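Local coordinates for putative lipoprotein (Bacteroides thetaiotaomicron, PDB 4Q1Z) that is of unknown function but, as a two-domain putative lipoprotein of the DUF4876 family, is probably tethered to a membrane through a lipid, at residues E176-P182 / D239-Y245; F225-N229 / M251-Y257; A265-V271 / Y306-E312. All blocks are in the same frame, centred on the assembly; numbering follows the deposited sequence. Where two conformers were deposited one is given.

Contact 1: E176-P182 / D239-Y245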
loop_
_atom_site.group_PDB
_atom_site.type_symbol
_atom_site.label_atom_id
_atom_site.label_comp_id
_atom_site.label_asym_id
_atom_site.label_seq_id
_atom_site.Cartn_x
_atom_site.Cartn_y
_atom_site.Cartn_z
ATOM N N GLU A 176 -12.557 12.060 -7.977
ATOM C CA GLU A 176 -13.991 12.236 -7.829
ATOM C C GLU A 176 -14.257 12.771 -6.407
ATOM O O GLU A 176 -14.836 13.861 -6.251
ATOM C CB GLU A 176 -14.709 10.909 -8.091
ATOM C CG GLU A 176 -16.220 11.032 -8.137
ATOM C CD GLU A 176 -16.934 9.713 -7.955
ATOM O OE1 GLU A 176 -17.062 8.974 -8.956
ATOM O OE2 GLU A 176 -17.338 9.402 -6.808
ATOM N N ARG A 177 -13.789 12.002 -5.374
ATOM C CA ARG A 177 -13.862 12.338 -3.939
ATOM C C ARG A 177 -12.491 12.084 -3.283
ATOM O O ARG A 177 -11.793 11.143 -3.652
ATOM C CB ARG A 177 -14.988 11.575 -3.208
ATOM C CG ARG A 177 -15.387 12.266 -1.906
ATOM C CD ARG A 177 -16.397 11.494 -1.091
ATOM N NE ARG A 177 -17.675 11.301 -1.787
ATOM C CZ ARG A 177 -18.737 12.097 -1.661
ATOM N NH1 ARG A 177 -18.682 13.171 -0.882
ATOM N NH2 ARG A 177 -19.852 11.834 -2.324
ATOM N N VAL A 178 -12.091 12.974 -2.372
ATOM C CA VAL A 178 -10.803 12.962 -1.645
ATOM C C VAL A 178 -11.084 13.023 -0.130
ATOM O O VAL A 178 -11.922 13.805 0.327
ATOM C CB VAL A 178 -9.827 14.122 -2.071
ATOM C CG1 VAL A 178 -8.428 13.900 -1.509
ATOM C CG2 VAL A 178 -9.785 14.334 -3.597
ATOM N N TRP A 179 -10.418 12.148 0.615
ATOM C CA TRP A 179 -10.428 12.049 2.070
ATOM C C TRP A 179 -8.992 12.137 2.547
ATOM O O TRP A 179 -8.063 11.962 1.749
ATOM C CB TRP A 179 -11.051 10.717 2.559
ATOM C CG TRP A 179 -12.447 10.439 2.107
ATOM C CD1 TRP A 179 -12.831 9.846 0.934
ATOM C CD2 TRP A 179 -13.647 10.636 2.871
ATOM N NE1 TRP A 179 -14.203 9.741 0.890
ATOM C CE2 TRP A 179 -14.724 10.169 2.090
ATOM C CE3 TRP A 179 -13.919 11.165 4.149
ATOM C CZ2 TRP A 179 -16.051 10.178 2.561
ATOM C CZ3 TRP A 179 -15.238 11.240 4.582
ATOM C CH2 TRP A 179 -16.285 10.738 3.796
ATOM N N LYS A 180 -8.802 12.378 3.845
ATOM C CA LYS A 180 -7.477 12.337 4.459
ATOM C C LYS A 180 -7.573 11.722 5.840
ATOM O O LYS A 180 -8.638 11.696 6.458
ATOM C CB LYS A 180 -6.750 13.703 4.483
ATOM C CG LYS A 180 -7.210 14.728 5.501
ATOM C CD LYS A 180 -6.298 15.932 5.405
ATOM C CE LYS A 180 -6.838 17.116 6.152
ATOM N NZ LYS A 180 -5.879 18.250 6.132
ATOM N N PHE A 181 -6.464 11.204 6.315
ATOM C CA PHE A 181 -6.416 10.679 7.660
ATOM C C PHE A 181 -6.351 11.872 8.604
ATOM O O PHE A 181 -5.631 12.836 8.300
ATOM C CB PHE A 181 -5.185 9.759 7.843
ATOM C CG PHE A 181 -5.305 8.385 7.222
ATOM C CD1 PHE A 181 -5.843 7.322 7.940
ATOM C CD2 PHE A 181 -4.834 8.140 5.932
ATOM C CE1 PHE A 181 -5.927 6.046 7.379
ATOM C CE2 PHE A 181 -4.893 6.848 5.377
ATOM C CZ PHE A 181 -5.464 5.819 6.098
ATOM N N PRO A 182 -7.056 11.840 9.764
ATOM C CA PRO A 182 -6.860 12.912 10.768
ATOM C C PRO A 182 -5.468 12.781 11.441
ATOM O O PRO A 182 -4.656 11.939 11.037
ATOM C CB PRO A 182 -8.011 12.673 11.750
ATOM C CG PRO A 182 -8.305 11.226 11.655
ATOM C CD PRO A 182 -7.954 10.776 10.269
ATOM N N ASP A 239 -13.057 8.294 12.195
ATOM C CA ASP A 239 -13.533 8.889 10.960
ATOM C C ASP A 239 -12.444 9.539 10.132
ATOM O O ASP A 239 -11.639 10.330 10.643
ATOM C CB ASP A 239 -14.612 9.947 11.247
ATOM C CG ASP A 239 -15.888 9.450 11.897
ATOM O OD1 ASP A 239 -15.890 8.318 12.404
ATOM O OD2 ASP A 239 -16.879 10.217 11.921
HETATM N N MSE A 240 -12.490 9.260 8.817
HETATM C CA MSE A 240 -11.661 9.884 7.800
HETATM C C MSE A 240 -12.133 11.346 7.645
HETATM O O MSE A 240 -13.337 11.626 7.823
HETATM C CB MSE A 240 -11.797 9.112 6.454
HETATM C CG MSE A 240 -11.191 7.710 6.477
HETATM SE SE MSE A 240 -9.274 7.678 6.806
HETATM C CE MSE A 240 -8.721 8.374 5.080
ATOM N N GLN A 241 -11.207 12.269 7.354
ATOM C CA GLN A 241 -11.579 13.674 7.145
ATOM C C GLN A 241 -11.979 13.899 5.674
ATOM O O GLN A 241 -11.207 13.549 4.767
ATOM C CB GLN A 241 -10.422 14.603 7.506
ATOM C CG GLN A 241 -10.392 15.118 8.932
ATOM C CD GLN A 241 -9.259 16.115 9.057
ATOM O OE1 GLN A 241 -8.158 15.793 9.514
ATOM N NE2 GLN A 241 -9.472 17.336 8.566
ATOM N N HIS A 242 -13.184 14.449 5.430
ATOM C CA HIS A 242 -13.612 14.727 4.059
ATOM C C HIS A 242 -12.850 15.943 3.537
ATOM O O HIS A 242 -12.706 16.941 4.268
ATOM C CB HIS A 242 -15.125 14.947 3.971
ATOM C CG HIS A 242 -15.630 14.993 2.559
ATOM N ND1 HIS A 242 -15.896 16.197 1.925
ATOM C CD2 HIS A 242 -15.832 13.985 1.683
ATOM C CE1 HIS A 242 -16.296 15.874 0.708
ATOM N NE2 HIS A 242 -16.291 14.558 0.524
ATOM N N VAL A 243 -12.322 15.838 2.295
ATOM C CA VAL A 243 -11.505 16.877 1.683
ATOM C C VAL A 243 -12.199 17.532 0.485
ATOM O O VAL A 243 -12.266 18.761 0.446
ATOM C CB VAL A 243 -10.084 16.367 1.300
ATOM C CG1 VAL A 243 -9.297 17.426 0.533
ATOM C CG2 VAL A 243 -9.307 15.930 2.538
ATOM N N PHE A 244 -12.629 16.748 -0.511
ATOM C CA PHE A 244 -13.166 17.309 -1.737
ATOM C C PHE A 244 -14.198 16.430 -2.383
ATOM O O PHE A 244 -14.028 15.224 -2.468
ATOM C CB PHE A 244 -12.005 17.535 -2.747
ATOM C CG PHE A 244 -12.381 17.936 -4.165
ATOM C CD1 PHE A 244 -12.830 16.986 -5.084
ATOM C CD2 PHE A 244 -12.203 19.242 -4.607
ATOM C CE1 PHE A 244 -13.156 17.358 -6.389
ATOM C CE2 PHE A 244 -12.478 19.597 -5.928
ATOM C CZ PHE A 244 -12.982 18.665 -6.797
ATOM N N TYR A 245 -15.245 17.065 -2.895
ATOM C CA TYR A 245 -16.321 16.475 -3.679
ATOM C C TYR A 245 -16.951 17.598 -4.432
ATOM O O TYR A 245 -17.304 18.600 -3.821
ATOM C CB TYR A 245 -17.341 15.684 -2.845
ATOM C CG TYR A 245 -18.355 14.952 -3.696
ATOM C CD1 TYR A 245 -17.963 13.928 -4.557
ATOM C CD2 TYR A 245 -19.707 15.299 -3.663
ATOM C CE1 TYR A 245 -18.889 13.263 -5.365
ATOM C CE2 TYR A 245 -20.643 14.642 -4.472
ATOM C CZ TYR A 245 -20.228 13.611 -5.310
ATOM O OH TYR A 245 -21.133 12.928 -6.097
#
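The guanidinium of Arg177 lies flat on the ring of Tyr245, the two planes only 12° apart. Its CZ sits 3.6 Å from the centroid of the Tyr245 ring, a cation-pi stack. At the edge of the same guanidinium, NH1 gives a hydrogen bond to NE2 of His242, 3.1 Å away. NE2 lies close to the guanidinium plane, but NH1 stands 38° out of the imidazole plane. NH1 also bonds to the carbonyl of Met251, and ND1 of His242 bonds to Ala249 O. His242 turns its edge to a face of the Trp179 indole, in a T-shaped pair with centroids 4.9 Å apart. Farther along, Met240, a selenomethionine, covers one face of the Phe181 ring. Its CE stands over the ring centre and its SE is 3.6 Å from CD1 of Phe181, a Met-aromatic contact. Bends at chi2 and chi3 (-72°) fold this chain back over the ring.

The strands 177-180 and 241-245 run antiparallel in the large sheet. Val178 N bonds to Phe244 O, and Lys180 and Gln241 form a hydrogen-bonded pair. Between these pairs is a classic beta bulge: Val243 and Phe244 both face Val178. The O of Val178 accepts from Val243 N at 2.9 Å and from Phe244 N at 3.1 Å, both from one face of its carbonyl plane. Val178 CG2 packs on CB of Phe244, on the other side of the sheet from Trp179 and His242. Strand 148-152 flanks strand 177-180 on its far side.

The buried guanidinium is thus held by a ring face, an imidazole nitrogen and a loop carbonyl. The NH1 bond suggests that NE2 carries no proton, and the nearby positive charge would probably disfavour a doubly protonated His242.

Contact 2: F225-N229 / M251-Y257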
loop_
_atom_site.group_PDB
_atom_site.type_symbol
_atom_site.label_atom_id
_atom_site.label_comp_id
_atom_site.label_asym_id
_atom_site.label_seq_id
_atom_site.Cartn_x
_atom_site.Cartn_y
_atom_site.Cartn_z
ATOM N N PHE A 225 -15.265 5.658 6.532
ATOM C CA PHE A 225 -15.710 6.811 5.753
ATOM C C PHE A 225 -17.128 7.196 6.193
ATOM O O PHE A 225 -18.072 7.035 5.412
ATOM C CB PHE A 225 -15.685 6.479 4.260
ATOM C CG PHE A 225 -14.331 6.184 3.674
ATOM C CD1 PHE A 225 -13.441 7.216 3.385
ATOM C CD2 PHE A 225 -13.984 4.888 3.307
ATOM C CE1 PHE A 225 -12.198 6.950 2.794
ATOM C CE2 PHE A 225 -12.743 4.622 2.693
ATOM C CZ PHE A 225 -11.855 5.660 2.453
ATOM N N ASN A 226 -17.292 7.649 7.449
ATOM C CA ASN A 226 -18.611 8.017 7.967
ATOM C C ASN A 226 -19.171 9.285 7.257
ATOM O O ASN A 226 -18.453 10.259 7.055
ATOM C CB ASN A 226 -18.539 8.223 9.477
ATOM C CG ASN A 226 -19.809 8.640 10.147
ATOM O OD1 ASN A 226 -20.905 8.177 9.830
ATOM N ND2 ASN A 226 -19.677 9.495 11.139
HETATM N N MSE A 227 -20.444 9.248 6.861
HETATM C CA MSE A 227 -21.098 10.380 6.208
HETATM C C MSE A 227 -22.423 10.689 6.927
HETATM O O MSE A 227 -23.297 11.392 6.390
HETATM C CB MSE A 227 -21.308 10.109 4.705
HETATM C CG MSE A 227 -19.989 9.947 3.959
HETATM SE SE MSE A 227 -20.143 9.895 2.055
HETATM C CE MSE A 227 -20.501 11.774 1.710
ATOM N N ASN A 228 -22.541 10.145 8.152
ATOM C CA ASN A 228 -23.656 10.282 9.093
ATOM C C ASN A 228 -24.975 9.886 8.451
ATOM O O ASN A 228 -25.927 10.671 8.390
ATOM C CB ASN A 228 -23.708 11.688 9.722
ATOM C CG ASN A 228 -22.388 12.089 10.362
ATOM O OD1 ASN A 228 -21.917 11.469 11.339
ATOM N ND2 ASN A 228 -21.723 13.076 9.759
ATOM N N ASN A 229 -25.000 8.641 7.957
ATOM C CA ASN A 229 -26.176 7.992 7.411
ATOM C C ASN A 229 -27.087 7.664 8.612
ATOM O O ASN A 229 -26.601 7.060 9.567
ATOM C CB ASN A 229 -25.777 6.736 6.613
ATOM C CG ASN A 229 -26.918 6.123 5.836
ATOM O OD1 ASN A 229 -28.031 5.916 6.347
ATOM N ND2 ASN A 229 -26.672 5.858 4.565
HETATM N N MSE A 251 -19.275 17.361 2.456
HETATM C CA MSE A 251 -19.615 15.992 2.071
HETATM C C MSE A 251 -20.742 15.953 1.045
HETATM O O MSE A 251 -20.726 15.105 0.144
HETATM C CB MSE A 251 -20.013 15.180 3.291
HETATM C CG MSE A 251 -18.874 14.958 4.246
HETATM SE SE MSE A 251 -19.412 13.760 5.662
HETATM C CE MSE A 251 -17.703 13.433 6.358
ATOM N N GLY A 252 -21.713 16.849 1.196
ATOM C CA GLY A 252 -22.845 16.915 0.281
ATOM C C GLY A 252 -23.965 15.950 0.593
ATOM O O GLY A 252 -24.058 15.403 1.698
ATOM N N SER A 253 -24.806 15.722 -0.410
ATOM C CA SER A 253 -26.045 14.957 -0.311
ATOM C C SER A 253 -25.877 13.428 -0.301
ATOM O O SER A 253 -26.730 12.754 0.286
ATOM C CB SER A 253 -26.989 15.359 -1.441
ATOM O OG SER A 253 -26.406 15.109 -2.711
ATOM N N ILE A 254 -24.828 12.881 -0.953
ATOM C CA ILE A 254 -24.611 11.427 -1.033
ATOM C C ILE A 254 -24.544 10.833 0.403
ATOM O O ILE A 254 -23.849 11.387 1.262
ATOM C CB ILE A 254 -23.371 11.080 -1.904
ATOM C CG1 ILE A 254 -23.378 11.838 -3.272
ATOM C CG2 ILE A 254 -23.178 9.561 -2.103
ATOM C CD1 ILE A 254 -24.361 11.401 -4.380
ATOM N N PRO A 255 -25.335 9.762 0.685
ATOM C CA PRO A 255 -25.372 9.198 2.061
ATOM C C PRO A 255 -24.217 8.263 2.454
ATOM O O PRO A 255 -23.932 8.158 3.646
ATOM C CB PRO A 255 -26.694 8.422 2.107
ATOM C CG PRO A 255 -27.188 8.341 0.710
ATOM C CD PRO A 255 -26.246 9.034 -0.225
ATOM N N GLN A 256 -23.593 7.549 1.492
ATOM C CA GLN A 256 -22.471 6.606 1.736
ATOM C C GLN A 256 -21.430 6.886 0.757
ATOM O O GLN A 256 -21.736 7.432 -0.291
ATOM C CB GLN A 256 -22.825 5.090 1.585
ATOM C CG GLN A 256 -24.248 4.649 1.824
ATOM C CD GLN A 256 -25.250 4.946 0.749
ATOM O OE1 GLN A 256 -24.936 5.008 -0.445
ATOM N NE2 GLN A 256 -26.507 5.102 1.176
ATOM N N TYR A 257 -20.192 6.440 1.052
ATOM C CA TYR A 257 -19.075 6.544 0.157
ATOM C C TYR A 257 -19.032 5.213 -0.539
ATOM O O TYR A 257 -18.354 4.267 -0.112
ATOM C CB TYR A 257 -17.777 6.922 0.903
ATOM C CG TYR A 257 -16.579 7.050 -0.021
ATOM C CD1 TYR A 257 -16.665 7.773 -1.213
ATOM C CD2 TYR A 257 -15.367 6.440 0.288
ATOM C CE1 TYR A 257 -15.584 7.856 -2.087
ATOM C CE2 TYR A 257 -14.268 6.548 -0.560
ATOM C CZ TYR A 257 -14.384 7.255 -1.750
ATOM O OH TYR A 257 -13.320 7.364 -2.597
HETATM O O HOH W 1 -19.721 5.867 3.871
HETATM O O HOH W 2 -22.056 6.840 5.407
#
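Residues Phe225 to Asn229 and Met251 to Tyr257 are irregular loops that approach to 5.5 Å between the CA atoms of Asn229 and Pro255, and two waters lie between their backbones. One water accepts from Tyr257 N and also lies near Phe225 O, though at a distance too short to be trusted. The other donates to Pro255 O and takes a weak bond from Met227 N.

Tyr257 turns its edge to a face of the Phe225 ring, with planes at 64°. Its CD2 is 3.6 Å from CG of Phe225. The Tyr257 OH bonds to Asn151, and both rings also meet Trp179.

Met227 and Met251 are selenomethionines. SE of Met227 lies 3.5 Å from C of Gln256. A turn at chi3 (74°) carries its CE toward the other loop, 3.4 Å from Ile254 O and 3.8 Å from CB of Met251. The Met251 chain is extended beyond CG, and its CE ends 3.3 Å from Asn226 O. Asn226 OD1 accepts from Asn228 N, which forms an Asx turn, while Asn226 ND2 bonds to Asp239 OD2.

Apolar side chains make most of the contact. The two loops are thus probably joined mainly by packing, with water between them, rather than by strand pairing.

Contact 3: A265-V271 / Y306-E312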
loop_
_atom_site.group_PDB
_atom_site.type_symbol
_atom_site.label_atom_id
_atom_site.label_comp_id
_atom_site.label_asym_id
_atom_site.label_seq_id
_atom_site.Cartn_x
_atom_site.Cartn_y
_atom_site.Cartn_z
ATOM N N ALA A 265 -11.098 3.119 -9.288
ATOM C CA ALA A 265 -9.683 3.472 -9.410
ATOM C C ALA A 265 -9.304 4.171 -8.091
ATOM O O ALA A 265 -9.875 5.213 -7.759
ATOM C CB ALA A 265 -9.449 4.353 -10.629
ATOM N N TYR A 266 -8.444 3.517 -7.285
ATOM C CA TYR A 266 -8.071 3.953 -5.920
ATOM C C TYR A 266 -6.662 4.473 -5.852
ATOM O O TYR A 266 -5.764 3.861 -6.413
ATOM C CB TYR A 266 -8.212 2.752 -4.935
ATOM C CG TYR A 266 -9.454 1.914 -5.186
ATOM C CD1 TYR A 266 -10.730 2.419 -4.917
ATOM C CD2 TYR A 266 -9.361 0.641 -5.748
ATOM C CE1 TYR A 266 -11.878 1.679 -5.198
ATOM C CE2 TYR A 266 -10.510 -0.130 -5.988
ATOM C CZ TYR A 266 -11.768 0.408 -5.740
ATOM O OH TYR A 266 -12.915 -0.304 -6.002
ATOM N N VAL A 267 -6.450 5.569 -5.117
ATOM C CA VAL A 267 -5.114 6.130 -4.878
ATOM C C VAL A 267 -4.963 6.560 -3.422
ATOM O O VAL A 267 -5.905 7.069 -2.813
ATOM C CB VAL A 267 -4.688 7.318 -5.819
ATOM C CG1 VAL A 267 -4.494 6.873 -7.267
ATOM C CG2 VAL A 267 -5.638 8.508 -5.725
ATOM N N ILE A 268 -3.737 6.415 -2.900
ATOM C CA ILE A 268 -3.313 6.974 -1.621
ATOM C C ILE A 268 -2.128 7.858 -1.954
ATOM O O ILE A 268 -1.269 7.460 -2.759
ATOM C CB ILE A 268 -3.067 6.001 -0.449
ATOM C CG1 ILE A 268 -2.129 4.810 -0.836
ATOM C CG2 ILE A 268 -4.432 5.573 0.183
ATOM C CD1 ILE A 268 -1.478 4.109 0.314
ATOM N N PHE A 269 -2.117 9.090 -1.422
ATOM C CA PHE A 269 -1.058 10.041 -1.763
ATOM C C PHE A 269 -0.707 10.966 -0.596
ATOM O O PHE A 269 -1.549 11.288 0.261
ATOM C CB PHE A 269 -1.420 10.844 -3.014
ATOM C CG PHE A 269 -2.654 11.721 -2.950
ATOM C CD1 PHE A 269 -3.922 11.191 -3.197
ATOM C CD2 PHE A 269 -2.540 13.105 -2.730
ATOM C CE1 PHE A 269 -5.053 12.013 -3.196
ATOM C CE2 PHE A 269 -3.670 13.920 -2.725
ATOM C CZ PHE A 269 -4.916 13.374 -2.990
ATOM N N ARG A 270 0.575 11.368 -0.584
ATOM C CA ARG A 270 1.153 12.231 0.445
ATOM C C ARG A 270 1.579 13.572 -0.150
ATOM O O ARG A 270 2.226 13.626 -1.187
ATOM C CB ARG A 270 2.358 11.528 1.116
ATOM C CG ARG A 270 2.715 12.077 2.495
ATOM C CD ARG A 270 4.058 11.557 2.986
ATOM N NE ARG A 270 4.257 11.813 4.414
ATOM C CZ ARG A 270 4.807 12.915 4.919
ATOM N NH1 ARG A 270 5.223 13.887 4.115
ATOM N NH2 ARG A 270 4.945 13.055 6.231
ATOM N N VAL A 271 1.198 14.659 0.508
ATOM C CA VAL A 271 1.564 16.015 0.080
ATOM C C VAL A 271 2.783 16.376 0.934
ATOM O O VAL A 271 2.695 16.302 2.159
ATOM C CB VAL A 271 0.404 17.058 0.167
ATOM C CG1 VAL A 271 0.893 18.461 -0.187
ATOM C CG2 VAL A 271 -0.749 16.668 -0.747
ATOM N N TYR A 306 2.862 12.687 -6.130
ATOM C CA TYR A 306 2.498 12.546 -4.716
ATOM C C TYR A 306 1.978 11.145 -4.376
ATOM O O TYR A 306 1.895 10.790 -3.199
ATOM C CB TYR A 306 1.388 13.540 -4.357
ATOM C CG TYR A 306 1.728 15.019 -4.229
ATOM C CD1 TYR A 306 3.040 15.472 -4.335
ATOM C CD2 TYR A 306 0.728 15.965 -4.014
ATOM C CE1 TYR A 306 3.340 16.832 -4.264
ATOM C CE2 TYR A 306 1.024 17.323 -3.901
ATOM C CZ TYR A 306 2.327 17.750 -4.016
ATOM O OH TYR A 306 2.581 19.091 -3.902
ATOM N N VAL A 307 1.608 10.366 -5.399
ATOM C CA VAL A 307 0.979 9.071 -5.246
ATOM C C VAL A 307 1.960 7.997 -4.674
ATOM O O VAL A 307 3.023 7.741 -5.222
ATOM C CB VAL A 307 0.270 8.621 -6.558
ATOM C CG1 VAL A 307 -0.440 7.287 -6.373
ATOM C CG2 VAL A 307 -0.735 9.673 -7.011
ATOM N N LEU A 308 1.531 7.367 -3.562
ATOM C CA LEU A 308 2.198 6.293 -2.824
ATOM C C LEU A 308 1.797 4.923 -3.407
ATOM O O LEU A 308 2.666 4.049 -3.553
ATOM C CB LEU A 308 1.829 6.393 -1.331
ATOM C CG LEU A 308 2.445 7.546 -0.545
ATOM C CD1 LEU A 308 1.882 7.619 0.835
ATOM C CD2 LEU A 308 3.945 7.406 -0.451
ATOM N N ASP A 309 0.480 4.741 -3.752
ATOM C CA ASP A 309 -0.022 3.534 -4.416
ATOM C C ASP A 309 -1.316 3.832 -5.182
ATOM O O ASP A 309 -2.125 4.640 -4.734
ATOM C CB ASP A 309 -0.222 2.341 -3.438
ATOM C CG ASP A 309 -0.354 0.936 -4.079
ATOM O OD1 ASP A 309 0.178 0.723 -5.186
ATOM O OD2 ASP A 309 -0.900 0.036 -3.423
ATOM N N ALA A 310 -1.512 3.141 -6.315
ATOM C CA ALA A 310 -2.689 3.218 -7.178
ATOM C C ALA A 310 -3.116 1.837 -7.637
ATOM O O ALA A 310 -2.272 1.011 -7.961
ATOM C CB ALA A 310 -2.395 4.092 -8.378
ATOM N N VAL A 311 -4.428 1.561 -7.617
ATOM C CA VAL A 311 -5.013 0.277 -8.047
ATOM C C VAL A 311 -6.173 0.546 -9.010
ATOM O O VAL A 311 -7.184 1.152 -8.626
ATOM C CB VAL A 311 -5.467 -0.631 -6.860
ATOM C CG1 VAL A 311 -6.013 -1.979 -7.359
ATOM C CG2 VAL A 311 -4.327 -0.847 -5.875
ATOM N N GLU A 312 -6.044 0.048 -10.245
ATOM C CA GLU A 312 -7.088 0.182 -11.270
ATOM C C GLU A 312 -7.977 -1.044 -11.288
ATOM O O GLU A 312 -7.624 -2.033 -11.927
ATOM C CB GLU A 312 -6.469 0.408 -12.669
ATOM C CG GLU A 312 -7.476 0.591 -13.792
ATOM C CD GLU A 312 -7.597 2.011 -14.302
ATOM O OE1 GLU A 312 -6.560 2.562 -14.735
ATOM O OE2 GLU A 312 -8.725 2.562 -14.302
#
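Val267 CG1 packs on CB of Ala310 at 3.7 Å, in the tight buried part of this antiparallel pair. Ala265 and Val307 share that face. Tyr266, Ile268, Asp309 and Val311 point to the other, where strand 108-114 covers Tyr266 and Val311. Tyr266 and Val311 exchange two backbone bonds. Ile268 N bonds to Asp309 O at 3.0 Å. A classic beta bulge follows, with Leu308 and Asp309 both facing Ile268. The O of Ile268 accepts from Leu308 N at 2.9 Å and weakly from Asp309 N.

The looser side is at Arg270 and Leu308. Arg270 is exposed, and its long chain leads away from the 306-312 segment; only its CB meets Leu308 CD1, at 3.9 Å. Its backbone N still bonds to Tyr306 O. Packing is close again at the buried Tyr306. Val271 lies over one face of its ring, with CA 4.2 Å from the ring centroid, a CH-pi contact. CG2 of Val271 reaches CD2 of Tyr306 at 3.7 Å.

The buried acids are met by charge from outside the pair. Asp309 forms a salt bridge with Arg347 and accepts from Phe110 N; Glu312 bridges to Arg324 and Lys323. These partners would probably keep both carboxylates ionised and tie strand 307-312 to its surroundings.

Overall arrangement
Contacts 1 and 3 belong to one large mixed sheet, with strand 148-152 between strands 177-180 and 265-269. Their centres are 13 Å apart, and CG1 of Val178 touches CZ of Phe269 at 3.8 Å. Contact 2 lies beside contact 1, with centres 11 Å apart. Its loops cover the face of the sheet that bears Arg177 and Trp179. Arg177 NH1 packs on Met227 CE at 3.5 Å, and Trp179 CD2 on Phe225 CD1, also at 3.5 Å. Contacts 2 and 3 do not touch; their nearest atoms are about 6 Å apart. A triethylene glycol, probably from crystallisation, lies about 4 Å from the Tyr306 side chain in contact 3.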